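Local coordinates for EAL/GGDEF domain protein (Methylococcus capsulatus, PDB 3ICL) that is of unknown function but belongs to the GGDEF family and has its compact alpha/beta domain, a mixed sheet with helices packed against it, at residues Q19-H24 and N29-L34; F35-N40 and H148-G153; L57-E62 and Q108-G113. The protein carries 1 engineered substitution. One frame throughout, in Å; residues are numbered along the deposited sequence.

Contact 1. Residues Q19-H24 and N29-L34; sequences QALAAH and NPVVLL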
# COMPACT_ATOMS: atom_id res chain seq x y z
N GLN A 19 -15.08 0.99 9.33
CA GLN A 19 -16.28 0.29 8.90
C GLN A 19 -15.98 -1.16 8.49
O GLN A 19 -16.75 -2.07 8.78
CB GLN A 19 -16.95 1.03 7.73
CG GLN A 19 -18.41 0.63 7.55
CD GLN A 19 -19.25 0.97 8.77
OE1 GLN A 19 -19.37 2.13 9.15
NE2 GLN A 19 -19.84 -0.05 9.39
N ALA A 20 -14.86 -1.37 7.81
CA ALA A 20 -14.49 -2.71 7.38
C ALA A 20 -14.20 -3.60 8.59
O ALA A 20 -14.57 -4.77 8.61
CB ALA A 20 -13.27 -2.65 6.46
N LEU A 21 -13.54 -3.05 9.61
CA LEU A 21 -13.23 -3.82 10.80
C LEU A 21 -14.50 -4.22 11.55
O LEU A 21 -14.54 -5.24 12.22
CB LEU A 21 -12.29 -3.02 11.72
CG LEU A 21 -10.85 -2.92 11.23
CD1 LEU A 21 -10.08 -1.89 12.06
CD2 LEU A 21 -10.18 -4.30 11.32
N ALA A 22 -15.54 -3.40 11.42
CA ALA A 22 -16.81 -3.68 12.08
C ALA A 22 -17.59 -4.73 11.28
O ALA A 22 -18.29 -5.55 11.85
CB ALA A 22 -17.63 -2.40 12.21
N ALA A 23 -17.44 -4.69 9.96
CA ALA A 23 -18.14 -5.60 9.07
C ALA A 23 -17.46 -6.96 8.91
O ALA A 23 -18.14 -8.00 8.85
CB ALA A 23 -18.31 -4.96 7.71
N HIS A 24 -16.14 -6.98 8.85
CA HIS A 24 -15.42 -8.23 8.65
C HIS A 24 -14.45 -8.61 9.75
O HIS A 24 -13.39 -8.01 9.89
CB HIS A 24 -14.68 -8.19 7.32
CG HIS A 24 -15.53 -7.75 6.17
ND1 HIS A 24 -16.67 -8.42 5.79
CD2 HIS A 24 -15.42 -6.69 5.33
CE1 HIS A 24 -17.22 -7.80 4.77
NE2 HIS A 24 -16.48 -6.75 4.47
N ASN A 29 -12.79 -14.10 5.83
CA ASN A 29 -12.94 -12.88 5.04
C ASN A 29 -12.53 -11.72 5.94
O ASN A 29 -13.29 -10.77 6.13
CB ASN A 29 -14.41 -12.72 4.60
CG ASN A 29 -14.58 -11.61 3.58
OD1 ASN A 29 -13.66 -11.31 2.82
ND2 ASN A 29 -15.77 -11.02 3.53
N PRO A 30 -11.31 -11.77 6.47
CA PRO A 30 -10.79 -10.73 7.36
C PRO A 30 -10.40 -9.43 6.68
O PRO A 30 -10.32 -9.34 5.46
CB PRO A 30 -9.57 -11.41 7.97
CG PRO A 30 -9.00 -12.10 6.78
CD PRO A 30 -10.24 -12.74 6.15
N VAL A 31 -10.17 -8.42 7.51
CA VAL A 31 -9.73 -7.14 7.01
C VAL A 31 -8.22 -7.30 6.96
O VAL A 31 -7.62 -7.87 7.87
CB VAL A 31 -10.07 -6.00 7.98
CG1 VAL A 31 -9.33 -4.74 7.58
CG2 VAL A 31 -11.57 -5.76 7.99
N VAL A 32 -7.62 -6.83 5.88
CA VAL A 32 -6.17 -6.91 5.74
C VAL A 32 -5.66 -5.55 5.33
O VAL A 32 -6.25 -4.87 4.49
CB VAL A 32 -5.74 -7.95 4.69
CG1 VAL A 32 -4.22 -7.97 4.58
CG2 VAL A 32 -6.27 -9.33 5.08
N LEU A 33 -4.55 -5.15 5.94
CA LEU A 33 -3.95 -3.86 5.68
C LEU A 33 -2.55 -4.03 5.09
O LEU A 33 -1.73 -4.77 5.63
CB LEU A 33 -3.86 -3.07 6.98
CG LEU A 33 -4.03 -1.56 6.99
CD1 LEU A 33 -5.35 -1.15 6.34
CD2 LEU A 33 -3.99 -1.10 8.44
N LEU A 34 -2.31 -3.37 3.97
CA LEU A 34 -1.00 -3.40 3.33
C LEU A 34 -0.45 -1.99 3.45
O LEU A 34 -1.17 -1.01 3.24
CB LEU A 34 -1.10 -3.80 1.85
CG LEU A 34 -1.11 -5.29 1.51
CD1 LEU A 34 -2.21 -6.00 2.26
CD2 LEU A 34 -1.29 -5.47 0.01
O HOH W 1 -10.77 -9.16 10.15
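Val31 pushes its CG2 methyl into the last turn of helix 10-23, where it comes to 3.2 Å from the carbonyl oxygen O of Ala20. That oxygen already accepts the helical bond from His24 N, so the methyl lies against a peptide group whose polar need is met. The valine's torsion makes this possible: CG1 stands anti to the backbone N (chi1 167°), and CG2 is left beside that nitrogen, facing the helix. Leu21 crosses the valine nearly at a right angle, its CD2 3.7 Å from Val31 CB, while Ala20 CB closes in on CG2.

His24, the first residue to leave helical geometry, points its CB toward the segment 29-34, and His24 CB sits 3.2 Å from Asn29 O. This carbonyl is buried here and finds no polar partner in the model. The imidazole and the Asn29 amide are inclined to each other by 51°, with Asn29 ND2 3.6 Å from His24 ND1, an oblique approach. One face of the ring is roofed by Ala23 CB, while the other end of the amide, Asn29 OD1, is bonded to Lys90 N.

A single water bridges the backbones, giving a hydrogen to His24 O at 2.9 Å and accepting one from Val31 N at 2.8 Å. The result is a short alpha-to-beta connection: the helix ends, a loop turns the chain back, and it runs into strand 32-38, the middle strand of the GGDEF-domain sheet.

Contact 2. Residues F35-N40 and H148-G153; sequences FLDVDN and HAKSRG. With SO4 (sulfate ion), chain C.
A sulfate pocket at the end of strand 32-38 brings Asp37 and Lys150 together, the aspartate from the strand and the lysine from the final turn of helix 135-152. The lysine supplies the clearer bond: Lys150 NZ donates to sulfate O4 at 2.7 Å. Asp37 OD2 lies 2.8 Å from the same O4, and its salt bridge to Lys150 NZ is long, at 3.8 Å. The anion, probably taken up from the crystallisation liquor, is also hydrogen-bonded to Tyr147 OH and Lys81 NZ, so that two lysines and a tyrosine hold it.

Reaching this far takes a fully stretched side chain. Lys150 leaves the helix with CG anti to the backbone N (chi1 -174°) and stays extended through every later bond, which carries the amino group to the sulfate. In the GGDEF fold strand 32-38 pairs with strand 81-86, whose hairpin with strand 73-77 carries the family's signature motif at its turn, and Lys81 comes from that hairpin.

Along the way the methylenes run past Asp39, the two side chains pointing in opposite directions. Asp39 OD1 rests 3.6 Å from Lys150 CD, yet stays 4.7 Å from Lys150 NZ, a separation at which the opposite charges can probably still attract without pairing directly. The other carboxylate oxygen, Asp39 OD2, is bonded to Ser122 OG on neighbouring strand 121-127.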
# COMPACT_ATOMS: atom_id res chain seq x y z
N PHE A 35 0.82 -1.88 3.82
CA PHE A 35 1.48 -0.58 3.96
C PHE A 35 2.62 -0.65 2.95
O PHE A 35 3.58 -1.39 3.13
CB PHE A 35 2.03 -0.42 5.39
CG PHE A 35 1.90 0.98 5.94
CD1 PHE A 35 2.46 2.07 5.27
CD2 PHE A 35 1.24 1.20 7.15
CE1 PHE A 35 2.37 3.36 5.80
CE2 PHE A 35 1.14 2.50 7.69
CZ PHE A 35 1.71 3.57 7.02
N LEU A 36 2.49 0.12 1.87
CA LEU A 36 3.48 0.12 0.80
C LEU A 36 4.42 1.31 0.84
O LEU A 36 4.01 2.44 1.10
CB LEU A 36 2.75 0.05 -0.54
CG LEU A 36 3.56 -0.05 -1.84
CD1 LEU A 36 2.67 -0.69 -2.90
CD2 LEU A 36 4.03 1.32 -2.28
N ASP A 37 5.69 1.04 0.56
CA ASP A 37 6.71 2.07 0.57
C ASP A 37 7.39 2.11 -0.78
O ASP A 37 7.79 1.06 -1.31
CB ASP A 37 7.75 1.75 1.64
CG ASP A 37 8.75 2.86 1.86
OD1 ASP A 37 8.85 3.77 1.00
OD2 ASP A 37 9.44 2.82 2.90
N VAL A 38 7.50 3.30 -1.36
CA VAL A 38 8.22 3.43 -2.62
C VAL A 38 9.62 3.72 -2.10
O VAL A 38 9.97 4.87 -1.81
CB VAL A 38 7.70 4.60 -3.47
CG1 VAL A 38 8.50 4.71 -4.76
CG2 VAL A 38 6.23 4.37 -3.81
N ASP A 39 10.39 2.65 -1.95
CA ASP A 39 11.73 2.72 -1.40
C ASP A 39 12.70 3.73 -1.99
O ASP A 39 13.40 4.41 -1.24
CB ASP A 39 12.39 1.33 -1.46
CG ASP A 39 11.62 0.28 -0.67
OD1 ASP A 39 10.86 0.65 0.25
OD2 ASP A 39 11.79 -0.92 -0.97
N ASN A 40 12.75 3.85 -3.31
CA ASN A 40 13.69 4.78 -3.93
C ASN A 40 13.08 6.10 -4.40
O ASN A 40 13.67 6.81 -5.22
CB ASN A 40 14.41 4.08 -5.09
CG ASN A 40 13.48 3.69 -6.22
OD1 ASN A 40 12.27 3.58 -6.04
ND2 ASN A 40 14.04 3.48 -7.41
N HIS A 148 10.56 -3.78 8.08
CA HIS A 148 11.35 -4.99 8.23
C HIS A 148 11.69 -5.51 6.83
O HIS A 148 12.83 -5.87 6.54
CB HIS A 148 10.57 -6.06 9.00
CG HIS A 148 10.63 -5.89 10.49
ND1 HIS A 148 9.76 -6.52 11.35
CD2 HIS A 148 11.48 -5.19 11.27
CE1 HIS A 148 10.07 -6.21 12.60
NE2 HIS A 148 11.11 -5.41 12.58
N ALA A 149 10.67 -5.54 5.97
CA ALA A 149 10.85 -5.99 4.60
C ALA A 149 11.89 -5.13 3.91
O ALA A 149 12.85 -5.64 3.34
CB ALA A 149 9.51 -5.91 3.85
N LYS A 150 11.70 -3.82 3.98
CA LYS A 150 12.62 -2.86 3.36
C LYS A 150 14.06 -3.06 3.81
O LYS A 150 15.00 -2.83 3.04
CB LYS A 150 12.18 -1.43 3.70
CG LYS A 150 12.98 -0.36 2.97
CD LYS A 150 12.54 1.04 3.39
CE LYS A 150 13.38 2.10 2.71
NZ LYS A 150 13.17 3.44 3.31
N SER A 151 14.25 -3.50 5.05
CA SER A 151 15.60 -3.70 5.57
C SER A 151 16.28 -4.95 5.01
O SER A 151 17.51 -5.02 4.97
CB SER A 151 15.56 -3.78 7.10
OG SER A 151 15.03 -5.01 7.53
N ARG A 152 15.50 -5.89 4.55
CA ARG A 152 16.01 -7.15 4.11
C ARG A 152 16.09 -7.26 2.56
O ARG A 152 16.58 -8.23 2.03
CB ARG A 152 15.23 -8.27 4.76
CG ARG A 152 14.30 -8.95 3.84
CD ARG A 152 13.86 -10.34 4.27
NE ARG A 152 12.46 -10.58 3.90
CZ ARG A 152 11.57 -11.30 4.60
NH1 ARG A 152 11.89 -11.93 5.75
NH2 ARG A 152 10.35 -11.41 4.13
N GLY A 153 15.63 -6.24 1.85
CA GLY A 153 15.60 -6.27 0.40
C GLY A 153 14.60 -5.31 -0.22
O GLY A 153 14.07 -4.43 0.45
S SO4 C . 11.00 6.16 4.60
O1 SO4 C . 9.77 6.15 5.42
O2 SO4 C . 11.06 7.43 3.84
O3 SO4 C . 12.18 6.05 5.47
O4 SO4 C . 10.97 5.03 3.65

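Contact 3. Residues L57-E62 and Q108-G113; sequences LRATAE and QPFVFG
Phe110 sets CD1, CE1 and CZ of its ring against helix 50-67, with Phe110 CE1 3.7 Å from Ala59 CB and Phe110 CD1 at almost the same distance from that methyl. The methyl approaches the ring obliquely. Ala59 O, by contrast, lies at the ring's edge and in its plane. One residue further along the helix, Thr60 OG1 comes to 3.7 Å from Phe110 CZ, the two side chains crossing roughly at a right angle.

The next shell explains how these groups are held. Thr60 keeps OG1 beside its own backbone N (chi1 -62°), and from there the hydroxyl is hydrogen-bonded to Leu56 O in the preceding turn; its CG2 methyl is thereby turned anti to that nitrogen. Phe110 has CG anti to its carbonyl carbon (chi1 -73°), which throws the ring off the strand and onto the helix. Arg63, from the same helix, makes a cation-pi contact with the ring, and its guanidinium group is also hydrogen-bonded to the carbonyls of Gln108 and Pro109, fixing the chain just ahead of the phenylalanine.

Further out, strand 110-112 is the first arm of a small hairpin: Phe110 is bonded through its backbone to Ile117 of strand 115-117, and Leu56 and Ile119 also touch the ring. The chemistry therefore divides the work: between these two segments the attraction is largely dispersive, the threonine hydroxyl is satisfied within its helix, and Arg63 contributes polar anchoring to the chain leading into the hairpin.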
# COMPACT_ATOMS: atom_id res chain seq x y z
N LEU A 57 3.99 9.52 -8.28
CA LEU A 57 3.12 9.16 -7.17
C LEU A 57 1.70 8.89 -7.63
O LEU A 57 1.03 7.98 -7.14
CB LEU A 57 3.12 10.26 -6.11
CG LEU A 57 4.40 10.43 -5.28
CD1 LEU A 57 4.24 11.64 -4.36
CD2 LEU A 57 4.67 9.17 -4.47
N ARG A 58 1.22 9.69 -8.58
CA ARG A 58 -0.13 9.53 -9.10
C ARG A 58 -0.25 8.28 -9.97
O ARG A 58 -1.27 7.60 -9.95
CB ARG A 58 -0.53 10.76 -9.92
CG ARG A 58 -2.02 10.84 -10.21
CD ARG A 58 -2.36 12.06 -11.06
NE ARG A 58 -3.80 12.26 -11.18
CZ ARG A 58 -4.57 12.75 -10.21
NH1 ARG A 58 -4.05 13.09 -9.05
NH2 ARG A 58 -5.87 12.89 -10.41
N ALA A 59 0.80 7.98 -10.72
CA ALA A 59 0.79 6.80 -11.58
C ALA A 59 0.91 5.54 -10.72
O ALA A 59 0.40 4.48 -11.09
CB ALA A 59 1.95 6.86 -12.58
N THR A 60 1.60 5.66 -9.59
CA THR A 60 1.77 4.52 -8.68
C THR A 60 0.45 4.23 -7.98
O THR A 60 0.05 3.08 -7.82
CB THR A 60 2.86 4.83 -7.63
OG1 THR A 60 4.12 5.03 -8.29
CG2 THR A 60 3.00 3.67 -6.64
N ALA A 61 -0.23 5.29 -7.56
CA ALA A 61 -1.52 5.18 -6.88
C ALA A 61 -2.56 4.50 -7.76
O ALA A 61 -3.38 3.72 -7.29
CB ALA A 61 -2.00 6.56 -6.47
N GLU A 62 -2.53 4.82 -9.05
CA GLU A 62 -3.49 4.23 -9.98
C GLU A 62 -3.19 2.77 -10.26
O GLU A 62 -4.10 1.95 -10.34
CB GLU A 62 -3.51 5.04 -11.29
CG GLU A 62 -3.87 6.50 -11.07
CD GLU A 62 -3.67 7.35 -12.31
OE1 GLU A 62 -2.77 7.04 -13.11
OE2 GLU A 62 -4.42 8.34 -12.47
N GLN A 108 6.66 -2.73 -13.45
CA GLN A 108 6.66 -2.23 -14.82
C GLN A 108 7.25 -0.83 -14.81
O GLN A 108 7.04 -0.07 -13.86
CB GLN A 108 5.25 -2.20 -15.39
CG GLN A 108 4.58 -3.56 -15.50
CD GLN A 108 3.11 -3.45 -15.82
OE1 GLN A 108 2.35 -2.82 -15.07
NE2 GLN A 108 2.68 -4.05 -16.92
N PRO A 109 7.99 -0.46 -15.86
CA PRO A 109 8.58 0.89 -15.89
C PRO A 109 7.55 2.02 -15.94
O PRO A 109 6.42 1.83 -16.38
CB PRO A 109 9.47 0.86 -17.13
CG PRO A 109 9.85 -0.59 -17.24
CD PRO A 109 8.54 -1.28 -16.95
N PHE A 110 7.97 3.19 -15.47
CA PHE A 110 7.15 4.40 -15.50
C PHE A 110 7.91 5.29 -16.47
O PHE A 110 8.99 5.78 -16.15
CB PHE A 110 7.10 5.06 -14.12
CG PHE A 110 6.25 4.32 -13.12
CD1 PHE A 110 4.88 4.54 -13.05
CD2 PHE A 110 6.83 3.39 -12.25
CE1 PHE A 110 4.09 3.86 -12.12
CE2 PHE A 110 6.05 2.71 -11.32
CZ PHE A 110 4.68 2.95 -11.25
N VAL A 111 7.36 5.51 -17.66
CA VAL A 111 8.07 6.32 -18.63
C VAL A 111 7.62 7.78 -18.66
O VAL A 111 6.46 8.08 -18.96
CB VAL A 111 7.94 5.72 -20.05
CG1 VAL A 111 8.84 6.48 -21.02
CG2 VAL A 111 8.32 4.25 -20.03
N PHE A 112 8.54 8.67 -18.33
CA PHE A 112 8.28 10.10 -18.34
C PHE A 112 9.18 10.68 -19.42
O PHE A 112 10.39 10.79 -19.24
CB PHE A 112 8.61 10.69 -16.96
CG PHE A 112 7.76 10.14 -15.85
CD1 PHE A 112 6.38 10.36 -15.84
CD2 PHE A 112 8.32 9.38 -14.83
CE1 PHE A 112 5.58 9.83 -14.83
CE2 PHE A 112 7.53 8.85 -13.82
CZ PHE A 112 6.16 9.07 -13.82
N GLY A 113 8.58 11.03 -20.55
CA GLY A 113 9.37 11.54 -21.66
C GLY A 113 10.26 10.40 -22.11
O GLY A 113 9.78 9.29 -22.35

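Overall arrangement
From the N terminus, helix 10-23 leads at once into contact 1, which closes a tight loop of four residues and sets the chain into strand 32-38. Contact 2 begins where contact 1 leaves off, on that same strand, and closes a far larger loop by bringing in the end of helix 135-152. Contact 3 falls wholly within this large loop and ties helix 50-67 to the small hairpin starting at strand 110-112. No loops cross. Contacts 1 and 2, with centres 23 Å apart, mark the two ends of the strand, on opposite sides of the chain's centre; contact 3 lies about 18 Å from contact 2, centre to centre.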